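Local coordinates for protein tyrocidine synthetase 3 (Brevibacillus brevis, PDB 2JGP) that probably forms peptide bonds between carrier-bound intermediates during nonribosomal assembly of the antibiotic tyrocidine, through its paired carrier and condensation domains, at residues H221-L233 with R359-V372. Numbering follows the deposited sequence.
Sequences HHSISDGVSSGIL and RSHADLEPIVGMFV. With SO4 (sulfate ion), chain B.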
loop_
_atom_site.group_PDB
_atom_site.type_symbol
_atom_site.label_atom_id
_atom_site.label_comp_id
_atom_site.label_asym_id
_atom_site.label_seq_id
_atom_site.Cartn_x
_atom_site.Cartn_y
_atom_site.Cartn_z
ATOM N N HIS A 221 -9.844 -5.641 -13.838
ATOM C CA HIS A 221 -8.446 -5.923 -14.071
ATOM C C HIS A 221 -7.578 -5.009 -13.207
ATOM O O HIS A 221 -7.864 -3.825 -13.070
ATOM C CB HIS A 221 -8.102 -5.755 -15.546
ATOM C CG HIS A 221 -6.788 -6.361 -15.914
ATOM N ND1 HIS A 221 -5.600 -5.670 -15.815
ATOM C CD2 HIS A 221 -6.467 -7.606 -16.338
ATOM C CE1 HIS A 221 -4.606 -6.455 -16.183
ATOM N NE2 HIS A 221 -5.104 -7.635 -16.507
ATOM N N HIS A 222 -6.517 -5.570 -12.631
ATOM C CA HIS A 222 -5.697 -4.838 -11.659
ATOM C C HIS A 222 -4.948 -3.640 -12.260
ATOM O O HIS A 222 -4.448 -2.793 -11.516
ATOM C CB HIS A 222 -4.699 -5.778 -10.961
ATOM C CG HIS A 222 -4.431 -5.414 -9.530
ATOM N ND1 HIS A 222 -4.193 -4.118 -9.127
ATOM C CD2 HIS A 222 -4.381 -6.172 -8.409
ATOM C CE1 HIS A 222 -3.987 -4.096 -7.822
ATOM N NE2 HIS A 222 -4.108 -5.327 -7.359
ATOM N N SER A 223 -4.872 -3.566 -13.588
ATOM C CA SER A 223 -4.240 -2.428 -14.278
ATOM C C SER A 223 -5.011 -1.112 -14.129
ATOM O O SER A 223 -4.455 -0.035 -14.362
ATOM C CB SER A 223 -4.063 -2.736 -15.771
ATOM O OG SER A 223 -5.321 -2.953 -16.394
ATOM N N ILE A 224 -6.287 -1.193 -13.758
ATOM C CA ILE A 224 -7.131 0.006 -13.600
ATOM C C ILE A 224 -7.747 0.139 -12.200
ATOM O O ILE A 224 -8.664 0.934 -11.978
ATOM C CB ILE A 224 -8.207 0.090 -14.728
ATOM C CG1 ILE A 224 -9.065 -1.173 -14.831
ATOM C CG2 ILE A 224 -7.533 0.327 -16.064
ATOM C CD1 ILE A 224 -10.022 -1.376 -13.698
ATOM N N SER A 225 -7.222 -0.618 -11.244
ATOM C CA SER A 225 -7.771 -0.615 -9.893
ATOM C C SER A 225 -6.745 -1.080 -8.864
ATOM O O SER A 225 -5.612 -1.421 -9.212
ATOM C CB SER A 225 -9.023 -1.494 -9.848
ATOM O OG SER A 225 -9.745 -1.310 -8.652
ATOM N N ASP A 226 -7.141 -1.031 -7.595
ATOM C CA ASP A 226 -6.398 -1.644 -6.496
ATOM C C ASP A 226 -7.317 -1.786 -5.279
ATOM O O ASP A 226 -8.511 -1.454 -5.352
ATOM C CB ASP A 226 -5.073 -0.897 -6.179
ATOM C CG ASP A 226 -5.274 0.521 -5.685
ATOM O OD1 ASP A 226 -6.419 0.907 -5.369
ATOM O OD2 ASP A 226 -4.252 1.250 -5.593
ATOM N N GLY A 227 -6.770 -2.293 -4.176
ATOM C CA GLY A 227 -7.544 -2.564 -2.973
ATOM C C GLY A 227 -8.343 -1.364 -2.514
ATOM O O GLY A 227 -9.548 -1.463 -2.277
ATOM N N VAL A 228 -7.672 -0.223 -2.401
ATOM C CA VAL A 228 -8.343 1.020 -2.033
ATOM C C VAL A 228 -9.423 1.396 -3.058
ATOM O O VAL A 228 -10.509 1.821 -2.670
ATOM C CB VAL A 228 -7.339 2.181 -1.850
ATOM C CG1 VAL A 228 -8.047 3.524 -1.824
ATOM C CG2 VAL A 228 -6.523 1.983 -0.576
ATOM N N SER A 229 -9.135 1.235 -4.354
ATOM C CA SER A 229 -10.116 1.591 -5.389
ATOM C C SER A 229 -11.385 0.738 -5.283
ATOM O O SER A 229 -12.491 1.252 -5.447
ATOM C CB SER A 229 -9.536 1.470 -6.797
ATOM O OG SER A 229 -8.344 2.218 -6.949
ATOM N N SER A 230 -11.225 -0.554 -4.994
ATOM C CA SER A 230 -12.372 -1.448 -4.797
ATOM C C SER A 230 -13.255 -0.992 -3.642
ATOM O O SER A 230 -14.482 -1.091 -3.720
ATOM C CB SER A 230 -11.913 -2.891 -4.565
ATOM O OG SER A 230 -11.144 -3.342 -5.660
ATOM N N GLY A 231 -12.636 -0.479 -2.580
ATOM C CA GLY A 231 -13.385 0.082 -1.457
ATOM C C GLY A 231 -14.191 1.296 -1.881
ATOM O O GLY A 231 -15.364 1.426 -1.528
ATOM N N ILE A 232 -13.555 2.176 -2.652
ATOM C CA ILE A 232 -14.201 3.367 -3.209
ATOM C C ILE A 232 -15.379 2.965 -4.098
ATOM O O ILE A 232 -16.492 3.464 -3.928
ATOM C CB ILE A 232 -13.180 4.229 -4.020
ATOM C CG1 ILE A 232 -12.110 4.810 -3.093
ATOM C CG2 ILE A 232 -13.870 5.383 -4.743
ATOM C CD1 ILE A 232 -10.981 5.492 -3.829
ATOM N N LEU A 233 -15.128 2.040 -5.023
ATOM C CA LEU A 233 -16.164 1.518 -5.925
ATOM C C LEU A 233 -17.372 0.940 -5.184
ATOM O O LEU A 233 -18.522 1.202 -5.562
ATOM C CB LEU A 233 -15.565 0.445 -6.840
ATOM C CG LEU A 233 -15.163 0.805 -8.283
ATOM C CD1 LEU A 233 -14.851 2.260 -8.512
ATOM C CD2 LEU A 233 -14.015 -0.088 -8.733
ATOM N N ARG A 359 -0.931 6.811 -2.338
ATOM C CA ARG A 359 -1.827 7.960 -2.445
ATOM C C ARG A 359 -1.353 9.040 -1.478
ATOM O O ARG A 359 -2.022 9.354 -0.486
ATOM C CB ARG A 359 -3.260 7.531 -2.125
ATOM C CG ARG A 359 -3.831 6.534 -3.124
ATOM C CD ARG A 359 -4.963 5.732 -2.538
ATOM N NE ARG A 359 -5.425 4.699 -3.470
ATOM C CZ ARG A 359 -6.314 4.907 -4.440
ATOM N NH1 ARG A 359 -6.870 6.103 -4.610
ATOM N NH2 ARG A 359 -6.680 3.905 -5.220
ATOM N N SER A 360 -0.189 9.609 -1.783
ATOM C CA SER A 360 0.525 10.469 -0.844
ATOM C C SER A 360 0.093 11.931 -0.917
ATOM O O SER A 360 0.667 12.783 -0.241
ATOM C CB SER A 360 2.028 10.348 -1.082
ATOM O OG SER A 360 2.341 10.553 -2.443
ATOM N N HIS A 361 -0.922 12.218 -1.728
ATOM C CA HIS A 361 -1.502 13.553 -1.782
ATOM C C HIS A 361 -3.015 13.422 -1.710
ATOM O O HIS A 361 -3.583 12.460 -2.224
ATOM C CB HIS A 361 -1.082 14.280 -3.067
ATOM C CG HIS A 361 -1.433 15.735 -3.079
ATOM N ND1 HIS A 361 -2.672 16.198 -3.468
ATOM C CD2 HIS A 361 -0.716 16.830 -2.729
ATOM C CE1 HIS A 361 -2.698 17.515 -3.370
ATOM N NE2 HIS A 361 -1.526 17.924 -2.919
ATOM N N ALA A 362 -3.655 14.393 -1.064
ATOM C CA ALA A 362 -5.112 14.444 -0.954
ATOM C C ALA A 362 -5.805 14.113 -2.278
ATOM O O ALA A 362 -6.757 13.340 -2.305
ATOM C CB ALA A 362 -5.550 15.825 -0.465
ATOM N N ASP A 363 -5.309 14.691 -3.370
ATOM C CA ASP A 363 -5.947 14.560 -4.685
ATOM C C ASP A 363 -5.920 13.141 -5.253
ATOM O O ASP A 363 -6.715 12.813 -6.132
ATOM C CB ASP A 363 -5.313 15.534 -5.692
ATOM C CG ASP A 363 -5.686 16.989 -5.431
ATOM O OD1 ASP A 363 -4.991 17.876 -5.970
ATOM O OD2 ASP A 363 -6.661 17.259 -4.694
ATOM N N LEU A 364 -5.000 12.306 -4.769
ATOM C CA LEU A 364 -4.917 10.919 -5.210
ATOM C C LEU A 364 -5.837 9.979 -4.430
ATOM O O LEU A 364 -6.108 8.870 -4.885
ATOM C CB LEU A 364 -3.474 10.409 -5.114
ATOM C CG LEU A 364 -2.408 11.173 -5.906
ATOM C CD1 LEU A 364 -1.065 10.466 -5.781
ATOM C CD2 LEU A 364 -2.793 11.331 -7.377
ATOM N N GLU A 365 -6.316 10.415 -3.267
ATOM C CA GLU A 365 -7.078 9.540 -2.372
ATOM C C GLU A 365 -8.406 8.996 -2.945
ATOM O O GLU A 365 -8.749 7.838 -2.681
ATOM C CB GLU A 365 -7.312 10.229 -1.012
ATOM C CG GLU A 365 -6.016 10.445 -0.213
ATOM C CD GLU A 365 -6.209 11.275 1.053
ATOM O OE1 GLU A 365 -5.194 11.737 1.625
ATOM O OE2 GLU A 365 -7.368 11.481 1.467
ATOM N N PRO A 366 -9.149 9.810 -3.728
ATOM C CA PRO A 366 -10.456 9.358 -4.211
ATOM C C PRO A 366 -10.439 8.694 -5.589
ATOM O O PRO A 366 -11.497 8.301 -6.083
ATOM C CB PRO A 366 -11.251 10.663 -4.276
ATOM C CG PRO A 366 -10.227 11.697 -4.642
ATOM C CD PRO A 366 -8.874 11.187 -4.178
ATOM N N ILE A 367 -9.259 8.554 -6.191
ATOM C CA ILE A 367 -9.143 8.090 -7.568
ATOM C C ILE A 367 -9.197 6.566 -7.660
ATOM O O ILE A 367 -8.557 5.860 -6.887
ATOM C CB ILE A 367 -7.829 8.587 -8.216
ATOM C CG1 ILE A 367 -7.755 10.121 -8.185
ATOM C CG2 ILE A 367 -7.703 8.078 -9.653
ATOM C CD1 ILE A 367 -6.525 10.687 -8.863
ATOM N N VAL A 368 -9.960 6.063 -8.624
ATOM C CA VAL A 368 -9.936 4.645 -8.966
ATOM C C VAL A 368 -8.774 4.369 -9.939
ATOM O O VAL A 368 -8.719 4.916 -11.035
ATOM C CB VAL A 368 -11.295 4.218 -9.562
ATOM C CG1 VAL A 368 -11.259 2.777 -10.057
ATOM C CG2 VAL A 368 -12.407 4.423 -8.516
ATOM N N GLY A 369 -7.836 3.531 -9.519
ATOM C CA GLY A 369 -6.637 3.262 -10.310
ATOM C C GLY A 369 -5.630 2.451 -9.523
ATOM O O GLY A 369 -5.863 2.112 -8.354
ATOM N N MET A 370 -4.511 2.154 -10.168
ATOM C CA MET A 370 -3.466 1.327 -9.587
ATOM C C MET A 370 -2.402 2.214 -8.926
ATOM O O MET A 370 -1.526 2.754 -9.611
ATOM C CB MET A 370 -2.839 0.458 -10.682
ATOM C CG MET A 370 -1.640 -0.348 -10.237
ATOM S SD MET A 370 -1.983 -1.328 -8.771
ATOM C CE MET A 370 -0.329 -1.896 -8.386
ATOM N N PHE A 371 -2.483 2.361 -7.605
ATOM C CA PHE A 371 -1.537 3.203 -6.847
ATOM C C PHE A 371 -0.626 2.421 -5.901
ATOM O O PHE A 371 0.500 2.856 -5.617
ATOM C CB PHE A 371 -2.294 4.262 -6.046
ATOM C CG PHE A 371 -2.925 5.331 -6.897
ATOM C CD1 PHE A 371 -4.285 5.297 -7.189
ATOM C CD2 PHE A 371 -2.160 6.368 -7.405
ATOM C CE1 PHE A 371 -4.868 6.281 -7.976
ATOM C CE2 PHE A 371 -2.735 7.350 -8.192
ATOM C CZ PHE A 371 -4.097 7.306 -8.476
ATOM N N VAL A 372 -1.100 1.279 -5.414
ATOM C CA VAL A 372 -0.371 0.521 -4.408
ATOM C C VAL A 372 1.079 0.284 -4.841
ATOM O O VAL A 372 1.344 -0.090 -5.977
ATOM C CB VAL A 372 -1.087 -0.806 -4.051
ATOM C CG1 VAL A 372 -1.154 -1.735 -5.253
ATOM C CG2 VAL A 372 -0.393 -1.479 -2.879
HETATM S S SO4 B . -4.166 -4.496 -3.643
HETATM O O1 SO4 B . -4.346 -3.710 -4.849
HETATM O O2 SO4 B . -2.853 -5.132 -3.649
HETATM O O3 SO4 B . -4.268 -3.615 -2.484
HETATM O O4 SO4 B . -5.204 -5.523 -3.582
HETATM O O HOH W 1 -4.789 2.453 -12.905
HETATM O O HOH W 2 -3.880 2.327 -3.267
#
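Asp226 and Arg359 meet across the contact in a buried salt bridge, Arg359 NH2 to Asp226 OD1 at 3.0 Å, the carboxylate oxygen being approached on its syn side and close to the guanidinium plane. Asp226 suits its place because a short, forked acceptor can serve two backbones. Its CG is folded between the backbone N and carbonyl carbon (chi1 64°), which makes Asp226 the N-cap of helix 227-241, with OD1 accepting from Ser229 N, while OD2 reaches the loop. There Asp226 OD2 takes Val372 N on its anti lone pair and Phe371 N, 2.9 Å away, from above the carboxylate plane. A water joins OD2 to Arg359 NE.

Arg359 offers both a flat surface and several N-H groups. Its chain runs extended from CG to NE, and NH1 and NH2 converge on Ile367 O, Arg359 NH1 at 2.8 Å, pinning the loop's own backbone. Val228 CG1 lies over one guanidinium face, 3.3 Å from Arg359 NE, and Phe371 CD1 over the other, so the plane is held between two apolar groups. Ser229, small enough for close approach, sets OG 2.9 Å from Gly369 O. Farther along the helix, Val368 packs its two methyls against Leu233, and the CD1 end of Ile232 rests on the turn backbone at Glu365 and Pro366, a place suited to a branched apolar chain.

At the other end, Met370 SD lies obliquely against the His222 ring, 3.5 Å from His222 CE1. His222 NE2 is 3.0 Å from O1 of a sulfate, probably from the crystallisation liquor; that oxygen accepts from Gly227 N. HHSISDG fits the HHxxxDG motif of condensation domains, whose second histidine, here His222, is probably the active-site residue. Gripped through both oxygens, the Asp226 carboxylate ties this motif to loop 359-372, consistent with a mainly structural role.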